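Local coordinates for mitotic checkpoint control protein kinase BUB1 (Drosophila melanogaster, PDB 6JKK) that probably binds ATP and phosphorylates proteins through its kinase domain, the part modelled here, as a mitotic checkpoint kinase working at the kinetochore, at residues T274-K279 with L298-D303. Residues are numbered along the deposited sequence; the frame is centred on the assembly and turned at random.
Sequences TIWMPK and LLNIRD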
# COMPACT_ATOMS: atom_id res chain seq x y z
N THR A 274 25.26 10.91 -11.07
CA THR A 274 24.76 11.04 -9.70
C THR A 274 23.32 10.53 -9.66
O THR A 274 22.61 10.71 -8.67
CB THR A 274 24.81 12.49 -9.22
OG1 THR A 274 24.15 13.33 -10.17
CG2 THR A 274 26.25 12.96 -9.07
N ILE A 275 22.91 9.90 -10.75
CA ILE A 275 21.55 9.40 -10.92
C ILE A 275 21.41 8.00 -10.31
O ILE A 275 22.23 7.11 -10.58
CB ILE A 275 21.17 9.36 -12.41
CG1 ILE A 275 21.09 10.79 -12.98
CG2 ILE A 275 19.86 8.63 -12.62
CD1 ILE A 275 20.03 11.66 -12.31
N TRP A 276 20.38 7.82 -9.50
CA TRP A 276 20.11 6.53 -8.87
C TRP A 276 19.18 5.67 -9.71
O TRP A 276 18.13 6.13 -10.18
CB TRP A 276 19.53 6.74 -7.47
CG TRP A 276 20.48 7.43 -6.53
CD1 TRP A 276 20.73 8.78 -6.45
CD2 TRP A 276 21.29 6.82 -5.53
NE1 TRP A 276 21.65 9.03 -5.46
CE2 TRP A 276 22.01 7.84 -4.88
CE3 TRP A 276 21.49 5.50 -5.11
CZ2 TRP A 276 22.91 7.58 -3.84
CZ3 TRP A 276 22.37 5.24 -4.08
CH2 TRP A 276 23.08 6.27 -3.46
N MET A 277 19.57 4.42 -9.92
CA MET A 277 18.76 3.46 -10.66
C MET A 277 18.89 2.10 -9.97
O MET A 277 19.84 1.88 -9.20
CB MET A 277 19.25 3.35 -12.11
CG MET A 277 19.03 4.60 -12.94
SD MET A 277 17.28 4.98 -13.15
CE MET A 277 16.89 3.89 -14.52
N PRO A 278 17.94 1.19 -10.22
CA PRO A 278 18.12 -0.16 -9.70
C PRO A 278 19.39 -0.78 -10.25
O PRO A 278 19.80 -0.46 -11.37
CB PRO A 278 16.90 -0.91 -10.23
CG PRO A 278 15.85 0.16 -10.39
CD PRO A 278 16.62 1.37 -10.86
N LYS A 279 20.01 -1.67 -9.48
CA LYS A 279 21.24 -2.34 -9.89
C LYS A 279 20.97 -3.23 -11.10
O LYS A 279 21.84 -3.46 -11.94
CB LYS A 279 21.75 -3.17 -8.72
CG LYS A 279 23.18 -3.64 -8.83
CD LYS A 279 23.67 -4.11 -7.47
CE LYS A 279 25.02 -4.78 -7.56
NZ LYS A 279 25.50 -5.19 -6.21
N LEU A 298 10.86 8.44 -10.96
CA LEU A 298 10.33 8.21 -9.62
C LEU A 298 11.42 8.17 -8.55
O LEU A 298 11.14 8.44 -7.38
CB LEU A 298 9.50 6.93 -9.59
CG LEU A 298 8.16 6.92 -10.33
CD1 LEU A 298 7.59 5.50 -10.44
CD2 LEU A 298 7.16 7.82 -9.63
N LEU A 299 12.65 7.84 -8.95
CA LEU A 299 13.75 7.74 -8.00
C LEU A 299 14.53 9.05 -7.84
O LEU A 299 15.16 9.29 -6.80
CB LEU A 299 14.73 6.64 -8.41
CG LEU A 299 14.29 5.19 -8.21
CD1 LEU A 299 15.34 4.24 -8.75
CD2 LEU A 299 14.04 4.94 -6.74
N ASN A 300 14.51 9.88 -8.87
CA ASN A 300 15.35 11.07 -8.88
C ASN A 300 14.53 12.34 -8.96
O ASN A 300 14.24 12.82 -10.06
CB ASN A 300 16.36 10.99 -10.02
CG ASN A 300 17.27 9.77 -9.91
OD1 ASN A 300 18.35 9.85 -9.33
ND2 ASN A 300 16.83 8.65 -10.47
N ILE A 301 14.17 12.86 -7.80
CA ILE A 301 13.30 14.04 -7.69
C ILE A 301 14.08 15.20 -7.08
O ILE A 301 14.80 15.02 -6.09
CB ILE A 301 12.04 13.70 -6.87
CG1 ILE A 301 11.28 12.57 -7.54
CG2 ILE A 301 11.15 14.92 -6.71
CD1 ILE A 301 10.35 11.79 -6.62
N ARG A 302 13.95 16.38 -7.68
CA ARG A 302 14.79 17.53 -7.35
C ARG A 302 14.62 18.00 -5.90
O ARG A 302 15.60 18.17 -5.17
CB ARG A 302 14.51 18.68 -8.32
CG ARG A 302 15.75 19.36 -8.85
CD ARG A 302 15.42 20.21 -10.07
NE ARG A 302 14.60 21.36 -9.74
CZ ARG A 302 13.38 21.59 -10.22
NH1 ARG A 302 12.84 20.73 -11.07
NH2 ARG A 302 12.71 22.68 -9.85
N ASP A 303 13.37 18.23 -5.51
CA ASP A 303 13.07 18.74 -4.18
C ASP A 303 11.65 18.36 -3.76
O ASP A 303 10.93 17.72 -4.53
CB ASP A 303 13.24 20.27 -4.15
CG ASP A 303 12.48 20.97 -5.26
OD1 ASP A 303 11.30 20.65 -5.49
OD2 ASP A 303 13.08 21.85 -5.92
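The carboxamide of Asn300 lies against the backbone of Trp276 and pairs with both of its polar groups, much as a neighbouring strand would. Its OD1 takes the N-H of Trp276, with Trp276 N 2.9 Å from Asn300 OD1 and the bond on a lone pair in the carbonyl plane. The same OD1 sits in plane at the edge of the Trp276 ring, ring and amide planes 29° apart. Asn300 ND2 returns a nearly straight bond (169°) to Trp276 O, also 2.9 Å long. A further bond from ND2 to Arg296 O ties the amide back to its own helix and helps fix its rotation. With CG anti to the carbonyl carbon (chi1 -60°), the side chain reaches across to the strand just where the chain leaves helix 288-299. Strand 276-278 forms a two-stranded antiparallel hairpin with 267-269, so the amide links this hairpin to the end of a helix in the mainly helical C-terminal lobe of the protein kinase fold. With an alanine in place of Asn300, the N-H and carbonyl of Trp276 would probably both lose these partners, and the hairpin would be less firmly held to the helix end. The tightly packed part is the buried side: Leu299 CD1 sits 3.8 Å from Pro278 CD and 3.7 Å from Trp276 O, with Tyr250 and Val267 also against the leucine. On the solvent side, partly exposed Ile275 lays CG2 and CD1 against the amide, CG2 3.7 Å from Asn300 ND2, and at exposed Thr274 the contact thins out.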